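Local coordinates for protein LYND (Lyngbya aestuarii, PDB 4V1T) that probably catalyses, as a YcaO-family cyclodehydratase that binds ADP and magnesium, the ATP-dependent cyclisation of residues in a peptide substrate to azolines, at residues L328-R333 against D696-V701; Q455-S460 against W480-F485; R526-G531 against M737-S742; T715-Q720 against N728-T733. All coordinates share one frame; numbering follows the deposited sequence.

How the contacts relate
Contacts 2, 3 and 4 form a connected group, and contact 1 joins it through contact 4. Contacts 3 and 4, with centres about 14 Å apart, meet at Lys731, whose NZ lies 2.9 Å from Asp528 OD1 in a salt bridge. Contacts 2 and 3 have centres about 11 Å apart and meet where Trp480 packs on Arg526. Between contacts 2 and 4 the touch is Cys456 against Thr733, and between contacts 1 and 4 it is Leu328 against Val717. The bound nucleotide lies near three of them: side chains of Val729, Asn530 and Ile697 are about 7, 8 and 10 Å from ADP, and that of Asn530 is about 7 Å from a magnesium ion.

Contact 1 (L328-R333 against D696-V701); sequences LKLESR and DIYTDV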
loop_
_atom_site.group_PDB
_atom_site.type_symbol
_atom_site.label_atom_id
_atom_site.label_comp_id
_atom_site.label_asym_id
_atom_site.label_seq_id
_atom_site.Cartn_x
_atom_site.Cartn_y
_atom_site.Cartn_z
ATOM N N LEU B 328 25.456 3.600 27.859
ATOM C CA LEU B 328 24.960 3.126 26.560
ATOM C C LEU B 328 25.259 1.646 26.306
ATOM O O LEU B 328 26.422 1.239 26.249
ATOM C CB LEU B 328 25.574 3.956 25.437
ATOM C CG LEU B 328 24.605 4.530 24.411
ATOM C CD1 LEU B 328 23.672 5.548 25.053
ATOM C CD2 LEU B 328 25.395 5.176 23.284
ATOM N N LYS B 329 24.201 0.855 26.135
ATOM C CA LYS B 329 24.330 -0.567 25.824
ATOM C C LYS B 329 24.530 -0.788 24.327
ATOM O O LYS B 329 23.553 -0.850 23.572
ATOM C CB LYS B 329 23.084 -1.332 26.271
ATOM C CG LYS B 329 22.824 -1.330 27.767
ATOM C CD LYS B 329 21.568 -2.133 28.072
ATOM C CE LYS B 329 21.255 -2.160 29.560
ATOM N NZ LYS B 329 19.998 -2.916 29.832
ATOM N N LEU B 330 25.785 -0.901 23.901
ATOM C CA LEU B 330 26.090 -1.229 22.509
ATOM C C LEU B 330 26.474 -2.700 22.385
ATOM O O LEU B 330 27.079 -3.270 23.283
ATOM C CB LEU B 330 27.202 -0.339 21.962
ATOM C CG LEU B 330 26.916 1.163 21.797
ATOM C CD1 LEU B 330 27.771 1.738 20.673
ATOM C CD2 LEU B 330 25.441 1.462 21.536
ATOM N N GLU B 331 26.109 -3.304 21.261
ATOM C CA GLU B 331 26.287 -4.733 21.063
ATOM C C GLU B 331 26.352 -5.067 19.578
ATOM O O GLU B 331 26.010 -4.243 18.738
ATOM C CB GLU B 331 25.138 -5.499 21.722
ATOM C CG GLU B 331 23.757 -5.024 21.293
ATOM C CD GLU B 331 22.644 -5.716 22.051
ATOM O OE1 GLU B 331 22.324 -5.273 23.176
ATOM O OE2 GLU B 331 22.089 -6.704 21.528
ATOM N N SER B 332 26.771 -6.290 19.277
ATOM C CA SER B 332 26.947 -6.758 17.910
ATOM C C SER B 332 25.645 -6.755 17.109
ATOM O O SER B 332 24.651 -7.372 17.498
ATOM C CB SER B 332 27.531 -8.176 17.923
ATOM O OG SER B 332 27.484 -8.758 16.633
ATOM N N ARG B 333 25.672 -6.058 15.977
ATOM C CA ARG B 333 24.552 -6.038 15.038
ATOM C C ARG B 333 25.030 -6.523 13.672
ATOM O O ARG B 333 25.614 -5.758 12.909
ATOM C CB ARG B 333 23.962 -4.631 14.933
ATOM C CG ARG B 333 23.362 -4.102 16.228
ATOM C CD ARG B 333 22.150 -4.896 16.669
ATOM N NE ARG B 333 21.556 -4.359 17.893
ATOM C CZ ARG B 333 20.610 -4.970 18.597
ATOM N NH1 ARG B 333 20.140 -6.147 18.210
ATOM N NH2 ARG B 333 20.135 -4.402 19.695
ATOM N N ASP B 696 29.708 -6.394 10.617
ATOM C CA ASP B 696 29.085 -6.065 11.881
ATOM C C ASP B 696 29.003 -4.555 11.999
ATOM O O ASP B 696 30.015 -3.861 11.908
ATOM C CB ASP B 696 29.877 -6.650 13.042
ATOM C CG ASP B 696 29.089 -6.666 14.330
ATOM O OD1 ASP B 696 28.274 -5.743 14.551
ATOM O OD2 ASP B 696 29.284 -7.609 15.123
ATOM N N ILE B 697 27.793 -4.048 12.198
ATOM C CA ILE B 697 27.580 -2.613 12.281
ATOM C C ILE B 697 28.311 -2.058 13.499
ATOM O O ILE B 697 28.929 -0.998 13.433
ATOM C CB ILE B 697 26.076 -2.258 12.345
ATOM C CG1 ILE B 697 25.343 -2.802 11.117
ATOM C CG2 ILE B 697 25.884 -0.749 12.400
ATOM C CD1 ILE B 697 23.828 -2.815 11.252
ATOM N N TYR B 698 28.253 -2.792 14.602
ATOM C CA TYR B 698 28.896 -2.368 15.842
ATOM C C TYR B 698 30.413 -2.268 15.704
ATOM O O TYR B 698 31.040 -1.377 16.269
ATOM C CB TYR B 698 28.540 -3.335 16.974
ATOM C CG TYR B 698 29.286 -3.062 18.258
ATOM C CD1 TYR B 698 29.172 -1.839 18.903
ATOM C CD2 TYR B 698 30.099 -4.024 18.825
ATOM C CE1 TYR B 698 29.859 -1.583 20.074
ATOM C CE2 TYR B 698 30.786 -3.776 19.997
ATOM C CZ TYR B 698 30.662 -2.557 20.614
ATOM O OH TYR B 698 31.349 -2.321 21.778
ATOM N N THR B 699 31.005 -3.197 14.967
ATOM C CA THR B 699 32.436 -3.154 14.738
ATOM C C THR B 699 32.770 -1.935 13.894
ATOM O O THR B 699 33.817 -1.319 14.068
ATOM C CB THR B 699 32.937 -4.432 14.040
ATOM O OG1 THR B 699 32.562 -5.574 14.820
ATOM C CG2 THR B 699 34.457 -4.411 13.888
ATOM N N ASP B 700 31.863 -1.580 12.989
ATOM C CA ASP B 700 32.084 -0.458 12.090
ATOM C C ASP B 700 32.076 0.889 12.803
ATOM O O ASP B 700 32.837 1.767 12.430
ATOM C CB ASP B 700 31.048 -0.452 10.969
ATOM C CG ASP B 700 31.395 -1.415 9.854
ATOM O OD1 ASP B 700 32.276 -2.274 10.063
ATOM O OD2 ASP B 700 30.789 -1.317 8.769
ATOM N N VAL B 701 31.235 1.050 13.827
ATOM C CA VAL B 701 31.199 2.318 14.560
ATOM C C VAL B 701 32.421 2.438 15.467
ATOM O O VAL B 701 32.966 3.524 15.631
ATOM C CB VAL B 701 29.901 2.512 15.400
ATOM C CG1 VAL B 701 28.678 2.099 14.607
ATOM C CG2 VAL B 701 29.956 1.758 16.718
#
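Asp696 turns its carboxylate beside its own carbonyl carbon (chi1 -164°), where it meets the backbone of Arg333, while Ser332 swings OG away from its own N (chi1 169°) to reach the same group. The two oxygens divide the work. Asp696 OD2 accepts from Ser332 OG at 2.6 Å on its syn side, and Asp696 OD1 takes the N-H of Arg333 at 3.0 Å. The latter oxygen also accepts from Tyr698 N, also at 3.0 Å, the bond that makes Asp696 the N-cap of helix 697-710; Arg333 N and Tyr698 N arrive from opposite faces of the carboxylate plane. The first amide of the helix, Ile697 N, donates to Arg333 O at 2.9 Å in a nearly straight bond (166°).

Beside this polar cluster, the Tyr698 ring lies along the backbone of 330-332, with Glu331 N over one face and Leu330 CB 3.5 Å from Tyr698 CE1. Arg333 turns its guanidinium away from the helix to pair with Glu539 of helix 538-561. Two early amides of helix 697-710 are thus satisfied, Tyr698 N by Asp696 and Ile697 N by the carbonyl of Arg333, and the three bonds gripping the carboxylate should hold its orientation and favour its charged form.

Contact 2 (Q455-S460 against W480-F485); sequences QCLCFS and WIPQRF
Apolar contacts carry the meeting of Phe459 with Ile481 and Pro482; no hydrogen bond links the two segments. The first kind is a CH-pi contact: Ile481 CG2 sits over a face of the Phe459 ring, 4.2 Å from its centroid and 26° off the ring normal. This methyl is the branch anti to the backbone N of Ile481, whereas CG1, the other branch, reaches toward the ring atom Phe459 CE1 at 3.8 Å.

Plain van der Waals packing makes up the rest. Pro482 comes from the opposite direction to Phe459 and sets its CD 3.4 Å from Phe459 CE2. Its CG reaches on to Leu457, whose CD1 lies 4.1 Å away, the two side chains sliding past each other. A backbone oxygen also takes part: Trp480 O approaches Phe459 CZ to 3.4 Å, obliquely to the ring.

Phe459 follows the turn that ends helix 454-457, where Cys458 has positive phi, and precedes Ser460, the N-cap of helix 461-465. The packing therefore brings the link between these two short helices against the loop that leads from helix 467-473 to strand 491-498. Tyr464 of helix 461-465 and Leu470 of helix 467-473 add to the same buried cluster, touching Leu457 and Ile481 respectively.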
loop_
_atom_site.group_PDB
_atom_site.type_symbol
_atom_site.label_atom_id
_atom_site.label_comp_id
_atom_site.label_asym_id
_atom_site.label_seq_id
_atom_site.Cartn_x
_atom_site.Cartn_y
_atom_site.Cartn_z
ATOM N N GLN B 455 33.118 24.825 21.065
ATOM C CA GLN B 455 33.883 23.704 20.527
ATOM C C GLN B 455 33.113 22.976 19.414
ATOM O O GLN B 455 33.698 22.299 18.564
ATOM C CB GLN B 455 34.221 22.717 21.639
ATOM C CG GLN B 455 35.261 23.219 22.614
ATOM C CD GLN B 455 35.601 22.176 23.651
ATOM O OE1 GLN B 455 36.091 21.094 23.316
ATOM N NE2 GLN B 455 35.328 22.484 24.918
ATOM N N CYS B 456 31.795 23.115 19.422
ATOM C CA CYS B 456 30.969 22.474 18.411
ATOM C C CYS B 456 30.629 23.441 17.292
ATOM O O CYS B 456 30.690 23.075 16.127
ATOM C CB CYS B 456 29.699 21.933 19.049
ATOM S SG CYS B 456 30.038 20.705 20.325
ATOM N N LEU B 457 30.289 24.678 17.655
ATOM C CA LEU B 457 29.833 25.664 16.683
ATOM C C LEU B 457 30.961 26.125 15.779
ATOM O O LEU B 457 30.831 26.114 14.564
ATOM C CB LEU B 457 29.205 26.865 17.394
ATOM C CG LEU B 457 27.985 26.569 18.275
ATOM C CD1 LEU B 457 27.573 27.811 19.047
ATOM C CD2 LEU B 457 26.816 26.021 17.459
ATOM N N CYS B 458 32.072 26.523 16.381
ATOM C CA CYS B 458 33.250 26.957 15.641
ATOM C C CYS B 458 32.989 28.230 14.817
ATOM O O CYS B 458 33.420 28.338 13.671
ATOM C CB CYS B 458 33.762 25.830 14.722
ATOM S SG CYS B 458 34.184 24.278 15.552
ATOM N N PHE B 459 32.284 29.194 15.400
ATOM C CA PHE B 459 32.172 30.516 14.799
ATOM C C PHE B 459 33.448 31.324 15.106
ATOM O O PHE B 459 34.071 31.143 16.147
ATOM C CB PHE B 459 30.948 31.258 15.337
ATOM C CG PHE B 459 29.646 30.764 14.785
ATOM C CD1 PHE B 459 29.185 31.210 13.556
ATOM C CD2 PHE B 459 28.863 29.877 15.504
ATOM C CE1 PHE B 459 27.977 30.769 13.043
ATOM C CE2 PHE B 459 27.651 29.421 14.993
ATOM C CZ PHE B 459 27.204 29.869 13.763
ATOM N N SER B 460 33.841 32.208 14.199
ATOM C CA SER B 460 35.028 33.033 14.422
ATOM C C SER B 460 34.730 34.146 15.425
ATOM O O SER B 460 33.564 34.444 15.700
ATOM C CB SER B 460 35.519 33.647 13.115
ATOM O OG SER B 460 34.767 34.798 12.792
ATOM N N TRP B 480 23.016 31.485 10.659
ATOM C CA TRP B 480 22.706 32.370 11.761
ATOM C C TRP B 480 23.785 32.252 12.822
ATOM O O TRP B 480 24.111 31.151 13.263
ATOM C CB TRP B 480 21.348 32.024 12.361
ATOM C CG TRP B 480 20.905 32.988 13.424
ATOM C CD1 TRP B 480 20.471 34.268 13.236
ATOM C CD2 TRP B 480 20.839 32.742 14.833
ATOM N NE1 TRP B 480 20.145 34.841 14.446
ATOM C CE2 TRP B 480 20.358 33.922 15.442
ATOM C CE3 TRP B 480 21.137 31.635 15.642
ATOM C CZ2 TRP B 480 20.170 34.031 16.821
ATOM C CZ3 TRP B 480 20.947 31.745 17.015
ATOM C CH2 TRP B 480 20.471 32.938 17.591
ATOM N N ILE B 481 24.346 33.394 13.218
ATOM C CA ILE B 481 25.379 33.423 14.245
ATOM C C ILE B 481 24.726 33.719 15.581
ATOM O O ILE B 481 24.192 34.805 15.762
ATOM C CB ILE B 481 26.448 34.489 13.954
ATOM C CG1 ILE B 481 26.949 34.356 12.507
ATOM C CG2 ILE B 481 27.612 34.369 14.946
ATOM C CD1 ILE B 481 27.759 35.556 12.033
ATOM N N PRO B 482 24.774 32.768 16.529
ATOM C CA PRO B 482 24.106 33.042 17.795
ATOM C C PRO B 482 24.874 34.022 18.654
ATOM O O PRO B 482 26.020 34.339 18.341
ATOM C CB PRO B 482 24.037 31.668 18.474
ATOM C CG PRO B 482 25.002 30.791 17.758
ATOM C CD PRO B 482 25.575 31.536 16.587
ATOM N N GLN B 483 24.240 34.511 19.712
ATOM C CA GLN B 483 24.924 35.330 20.702
ATOM C C GLN B 483 26.014 34.486 21.359
ATOM O O GLN B 483 26.011 33.256 21.247
ATOM C CB GLN B 483 23.945 35.850 21.760
ATOM C CG GLN B 483 22.776 36.655 21.208
ATOM C CD GLN B 483 21.698 36.894 22.242
ATOM O OE1 GLN B 483 21.932 36.744 23.436
ATOM N NE2 GLN B 483 20.508 37.257 21.787
ATOM N N ARG B 484 26.944 35.138 22.046
ATOM C CA ARG B 484 28.014 34.411 22.706
ATOM C C ARG B 484 27.496 33.691 23.928
ATOM O O ARG B 484 26.501 34.072 24.516
ATOM C CB ARG B 484 29.173 35.341 23.088
ATOM C CG ARG B 484 30.076 35.681 21.913
ATOM C CD ARG B 484 31.451 36.106 22.363
ATOM N NE ARG B 484 32.425 35.022 22.245
ATOM C CZ ARG B 484 33.370 34.932 21.310
ATOM N NH1 ARG B 484 33.511 35.861 20.372
ATOM N NH2 ARG B 484 34.194 33.900 21.321
ATOM N N PHE B 485 28.186 32.629 24.299
ATOM C CA PHE B 485 27.840 31.872 25.480
ATOM C C PHE B 485 28.410 32.513 26.743
ATOM O O PHE B 485 29.615 32.467 26.970
ATOM C CB PHE B 485 28.377 30.464 25.338
ATOM C CG PHE B 485 28.130 29.609 26.533
ATOM C CD1 PHE B 485 26.855 29.198 26.833
ATOM C CD2 PHE B 485 29.174 29.207 27.346
ATOM C CE1 PHE B 485 26.616 28.409 27.924
ATOM C CE2 PHE B 485 28.942 28.413 28.444
ATOM C CZ PHE B 485 27.660 28.016 28.738
#

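Contact 3 (R526-G531 against M737-S742); sequences RGDSNG and MRHFWS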
loop_
_atom_site.group_PDB
_atom_site.type_symbol
_atom_site.label_atom_id
_atom_site.label_comp_id
_atom_site.label_asym_id
_atom_site.label_seq_id
_atom_site.Cartn_x
_atom_site.Cartn_y
_atom_site.Cartn_z
ATOM N N ARG B 526 21.289 27.350 18.195
ATOM C CA ARG B 526 20.102 26.715 17.628
ATOM C C ARG B 526 20.468 25.280 17.263
ATOM O O ARG B 526 21.427 25.051 16.519
ATOM C CB ARG B 526 19.617 27.450 16.378
ATOM C CG ARG B 526 18.829 28.705 16.651
ATOM C CD ARG B 526 18.562 29.472 15.373
ATOM N NE ARG B 526 17.955 30.771 15.649
ATOM C CZ ARG B 526 17.667 31.682 14.723
ATOM N NH1 ARG B 526 17.928 31.445 13.441
ATOM N NH2 ARG B 526 17.114 32.835 15.081
ATOM N N GLY B 527 19.721 24.319 17.796
ATOM C CA GLY B 527 19.971 22.914 17.494
ATOM C C GLY B 527 19.888 22.639 16.005
ATOM O O GLY B 527 18.897 22.977 15.367
ATOM N N ASP B 528 20.943 22.053 15.452
ATOM C CA ASP B 528 20.986 21.749 14.027
ATOM C C ASP B 528 20.805 20.247 13.796
ATOM O O ASP B 528 20.751 19.457 14.749
ATOM C CB ASP B 528 22.293 22.254 13.394
ATOM C CG ASP B 528 23.539 21.649 14.017
ATOM O OD1 ASP B 528 23.528 20.468 14.418
ATOM O OD2 ASP B 528 24.556 22.366 14.087
ATOM N N SER B 529 20.724 19.862 12.528
ATOM C CA SER B 529 20.422 18.484 12.152
ATOM C C SER B 529 21.672 17.665 11.857
ATOM O O SER B 529 21.579 16.486 11.547
ATOM C CB SER B 529 19.491 18.469 10.930
ATOM O OG SER B 529 20.116 19.035 9.792
ATOM N N ASN B 530 22.845 18.284 11.952
ATOM C CA ASN B 530 24.084 17.604 11.593
ATOM C C ASN B 530 24.476 16.505 12.591
ATOM O O ASN B 530 24.666 16.758 13.776
ATOM C CB ASN B 530 25.234 18.610 11.457
ATOM C CG ASN B 530 26.458 17.995 10.822
ATOM O OD1 ASN B 530 26.377 16.903 10.242
ATOM N ND2 ASN B 530 27.596 18.681 10.919
ATOM N N GLY B 531 24.607 15.284 12.086
ATOM C CA GLY B 531 24.921 14.137 12.915
ATOM C C GLY B 531 23.675 13.402 13.371
ATOM O O GLY B 531 23.764 12.323 13.949
ATOM N N MET B 737 34.844 18.854 14.198
ATOM C CA MET B 737 34.476 18.563 12.815
ATOM C C MET B 737 33.519 19.618 12.302
ATOM O O MET B 737 32.658 20.094 13.030
ATOM C CB MET B 737 33.880 17.162 12.691
ATOM C CG MET B 737 34.928 16.071 12.906
ATOM S SD MET B 737 34.329 14.402 12.620
ATOM C CE MET B 737 34.237 14.386 10.837
ATOM N N ARG B 738 33.684 19.975 11.035
ATOM C CA ARG B 738 33.030 21.145 10.471
ATOM C C ARG B 738 31.662 20.855 9.851
ATOM O O ARG B 738 31.448 19.810 9.225
ATOM C CB ARG B 738 33.940 21.783 9.417
ATOM C CG ARG B 738 35.414 21.834 9.794
ATOM C CD ARG B 738 35.642 22.594 11.085
ATOM N NE ARG B 738 35.282 23.998 10.944
ATOM C CZ ARG B 738 35.819 24.997 11.628
ATOM N NH1 ARG B 738 36.767 24.769 12.518
ATOM N NH2 ARG B 738 35.407 26.232 11.409
ATOM N N HIS B 739 30.747 21.803 10.033
ATOM C CA HIS B 739 29.494 21.836 9.303
ATOM C C HIS B 739 29.789 22.513 7.976
ATOM O O HIS B 739 30.725 23.302 7.900
ATOM C CB HIS B 739 28.433 22.603 10.105
ATOM C CG HIS B 739 27.020 22.252 9.748
ATOM N ND1 HIS B 739 25.999 22.276 10.672
ATOM C CD2 HIS B 739 26.455 21.872 8.580
ATOM C CE1 HIS B 739 24.866 21.931 10.089
ATOM N NE2 HIS B 739 25.116 21.676 8.820
ATOM N N PHE B 740 29.028 22.205 6.929
ATOM C CA PHE B 740 29.218 22.879 5.644
ATOM C C PHE B 740 28.500 24.225 5.577
ATOM O O PHE B 740 28.305 24.785 4.497
ATOM C CB PHE B 740 28.789 21.978 4.472
ATOM C CG PHE B 740 27.330 21.569 4.477
ATOM C CD1 PHE B 740 26.317 22.508 4.348
ATOM C CD2 PHE B 740 26.983 20.233 4.506
ATOM C CE1 PHE B 740 24.989 22.120 4.313
ATOM C CE2 PHE B 740 25.651 19.840 4.466
ATOM C CZ PHE B 740 24.656 20.782 4.375
ATOM N N TRP B 741 28.129 24.748 6.739
ATOM C CA TRP B 741 27.596 26.100 6.853
ATOM C C TRP B 741 28.752 27.073 7.077
ATOM O O TRP B 741 29.871 26.651 7.374
ATOM C CB TRP B 741 26.580 26.176 8.001
ATOM C CG TRP B 741 25.337 25.350 7.771
ATOM C CD1 TRP B 741 24.943 24.764 6.601
ATOM C CD2 TRP B 741 24.325 25.042 8.734
ATOM N NE1 TRP B 741 23.745 24.103 6.778
ATOM C CE2 TRP B 741 23.348 24.258 8.080
ATOM C CE3 TRP B 741 24.148 25.350 10.087
ATOM C CZ2 TRP B 741 22.218 23.776 8.736
ATOM C CZ3 TRP B 741 23.022 24.868 10.737
ATOM C CH2 TRP B 741 22.072 24.095 10.061
ATOM N N SER B 742 28.486 28.368 6.922
ATOM C CA SER B 742 29.532 29.387 6.993
ATOM C C SER B 742 30.000 29.662 8.427
ATOM O O SER B 742 29.685 30.703 9.010
ATOM C CB SER B 742 29.041 30.687 6.352
ATOM O OG SER B 742 28.746 30.501 4.969
HETATM O O HOH W 1 30.586 17.801 10.390
#
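Neither segment is regular where Asn530 and His739 pass each other, their CA atoms 7.2 Å apart, and no direct hydrogen bond joins the two segments. The His739 imidazole fills the gap between them. Asn530 CB lies over one of its faces, 3.9 Å from the ring centroid and 25° off the normal, a CH-pi contact. Against the opposite face packs the indole of Trp741, which places His739 NE2 above its centre. At the edge of the imidazole, in its plane, stands Asp528 OD2, 3.7 Å from His739 ND1 and so too far for a hydrogen bond; the carboxylate and ring planes are 81° apart. Asp528 also brings its CB to 3.8 Å from Trp741 CZ3. Its chi1 of 59° sets CG between its own N and carbonyl carbon, and Asp528 OD1 pairs with Lys731 of strand 728-733.

Water 1 bridges Asn530 ND2 and Arg738 O. It accepts from Asn530 ND2 at 3.2 Å, but its approach to Arg738 O is unusually short, which leaves its exact position somewhat doubtful. The other end of this amide, OD1, accepts from Arg552 of helix 538-561.

Both ends of the Asn530 amide are therefore engaged, which should fix its rotation near the magnesium and ADP site, while the imidazole is held on its two faces by Asn530 and Trp741.

Contact 4 (T715-Q720 against N728-T733); sequences TLVIDQ and NVVKVT
Val729 O accepts from Gln720 N at 2.7 Å where strand 728-733 begins to pair with strand 716-719 as the second arm of an antiparallel beta hairpin. Beside this bond the Gln720 side chain brings OE1 up to Val729 CG1.

Val730 comes next, opposite Asp719 in a non-hydrogen-bonded pair. Its CB meets Val717 CG1 at 4.0 Å on the sheet face that these residues share with Val732, and Leu538 and Ala541 of helix 538-561 pack against it there.

Lys731 faces Ile718 in a hydrogen-bonded pair, Ile718 N to Lys731 O and Lys731 N to Ile718 O, both 3.0 Å. Ile718 CG2 packs on Lys731 CB at 3.5 Å. Beyond it, the lysine chain reaches away from the hairpin partner, anti at chi1 (176°) and bent only at chi4, to bring NZ to Asn532 OD1 and the carbonyl of Asn530. This ties the hairpin to residues 530-532 at the start of the neighbouring strand 532-535.

Val732, opposite Val717, sets CG1 3.5 Å from the carbonyl oxygen of Leu716. The pairing ends at Thr733, which bonds Leu716 in both directions: Thr733 N donates to Leu716 O at 3.1 Å, and Leu716 N to Thr733 O at 2.7 Å.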
loop_
_atom_site.group_PDB
_atom_site.type_symbol
_atom_site.label_atom_id
_atom_site.label_comp_id
_atom_site.label_asym_id
_atom_site.label_seq_id
_atom_site.Cartn_x
_atom_site.Cartn_y
_atom_site.Cartn_z
ATOM N N THR B 715 34.065 11.439 20.087
ATOM C CA THR B 715 32.746 11.212 19.490
ATOM C C THR B 715 31.683 10.959 20.560
ATOM O O THR B 715 31.765 9.986 21.308
ATOM C CB THR B 715 32.761 10.022 18.507
ATOM O OG1 THR B 715 32.489 8.812 19.210
ATOM C CG2 THR B 715 34.090 9.924 17.798
ATOM N N LEU B 716 30.699 11.851 20.639
ATOM C CA LEU B 716 29.628 11.746 21.621
ATOM C C LEU B 716 28.336 11.273 20.970
ATOM O O LEU B 716 28.178 11.367 19.756
ATOM C CB LEU B 716 29.380 13.102 22.293
ATOM C CG LEU B 716 30.507 13.684 23.148
ATOM C CD1 LEU B 716 30.149 15.090 23.612
ATOM C CD2 LEU B 716 30.833 12.789 24.335
ATOM N N VAL B 717 27.413 10.774 21.791
ATOM C CA VAL B 717 26.098 10.364 21.318
ATOM C C VAL B 717 25.008 10.777 22.295
ATOM O O VAL B 717 25.142 10.562 23.505
ATOM C CB VAL B 717 26.009 8.839 21.138
ATOM C CG1 VAL B 717 24.700 8.474 20.462
ATOM C CG2 VAL B 717 27.185 8.320 20.329
ATOM N N ILE B 718 23.928 11.351 21.765
ATOM C CA ILE B 718 22.715 11.555 22.543
ATOM C C ILE B 718 21.567 10.757 21.923
ATOM O O ILE B 718 21.174 10.975 20.778
ATOM C CB ILE B 718 22.351 13.055 22.686
ATOM C CG1 ILE B 718 21.001 13.225 23.397
ATOM C CG2 ILE B 718 22.363 13.767 21.348
ATOM C CD1 ILE B 718 20.977 12.688 24.824
ATOM N N ASP B 719 21.049 9.811 22.690
ATOM C CA ASP B 719 19.946 8.995 22.238
ATOM C C ASP B 719 18.644 9.788 22.321
ATOM O O ASP B 719 18.178 10.120 23.405
ATOM C CB ASP B 719 19.859 7.706 23.065
ATOM C CG ASP B 719 18.750 6.771 22.576
ATOM O OD1 ASP B 719 18.324 6.902 21.403
ATOM O OD2 ASP B 719 18.300 5.910 23.367
ATOM N N GLN B 720 18.068 10.084 21.162
ATOM C CA GLN B 720 16.815 10.817 21.078
ATOM C C GLN B 720 15.617 9.887 20.877
ATOM O O GLN B 720 14.508 10.346 20.616
ATOM C CB GLN B 720 16.878 11.814 19.916
ATOM C CG GLN B 720 17.983 12.850 20.031
ATOM C CD GLN B 720 18.036 13.768 18.829
ATOM O OE1 GLN B 720 17.784 13.348 17.696
ATOM N NE2 GLN B 720 18.371 15.037 19.066
ATOM N N ASN B 728 14.946 3.910 16.435
ATOM C CA ASN B 728 16.055 4.565 17.106
ATOM C C ASN B 728 16.473 5.830 16.388
ATOM O O ASN B 728 16.628 5.836 15.173
ATOM C CB ASN B 728 17.243 3.619 17.224
ATOM C CG ASN B 728 16.945 2.422 18.108
ATOM O OD1 ASN B 728 16.879 1.293 17.637
ATOM N ND2 ASN B 728 16.771 2.670 19.398
ATOM N N VAL B 729 16.640 6.905 17.150
ATOM C CA VAL B 729 17.137 8.163 16.626
ATOM C C VAL B 729 18.218 8.701 17.553
ATOM O O VAL B 729 18.040 8.728 18.774
ATOM C CB VAL B 729 16.014 9.205 16.480
ATOM C CG1 VAL B 729 16.558 10.506 15.883
ATOM C CG2 VAL B 729 14.897 8.658 15.609
ATOM N N VAL B 730 19.331 9.139 16.965
ATOM C CA VAL B 730 20.437 9.710 17.738
ATOM C C VAL B 730 20.962 10.987 17.111
ATOM O O VAL B 730 20.704 11.272 15.943
ATOM C CB VAL B 730 21.622 8.745 17.845
ATOM C CG1 VAL B 730 21.217 7.456 18.549
ATOM C CG2 VAL B 730 22.180 8.451 16.462
ATOM N N LYS B 731 21.705 11.750 17.900
ATOM C CA LYS B 731 22.543 12.807 17.361
ATOM C C LYS B 731 23.968 12.497 17.764
ATOM O O LYS B 731 24.270 12.404 18.950
ATOM C CB LYS B 731 22.122 14.190 17.866
ATOM C CG LYS B 731 23.038 15.317 17.393
ATOM C CD LYS B 731 22.492 16.693 17.750
ATOM C CE LYS B 731 23.284 17.811 17.070
ATOM N NZ LYS B 731 22.966 17.920 15.613
ATOM N N VAL B 732 24.826 12.305 16.763
ATOM C CA VAL B 732 26.245 12.098 16.985
ATOM C C VAL B 732 26.981 13.429 16.855
ATOM O O VAL B 732 26.775 14.156 15.884
ATOM C CB VAL B 732 26.825 11.105 15.980
ATOM C CG1 VAL B 732 28.262 10.783 16.328
ATOM C CG2 VAL B 732 25.975 9.834 15.944
ATOM N N THR B 733 27.840 13.722 17.830
ATOM C CA THR B 733 28.601 14.958 17.852
ATOM C C THR B 733 30.079 14.679 18.028
ATOM O O THR B 733 30.472 14.024 18.987
ATOM C CB THR B 733 28.129 15.885 18.988
ATOM O OG1 THR B 733 26.795 16.315 18.704
ATOM C CG2 THR B 733 29.035 17.124 19.111
#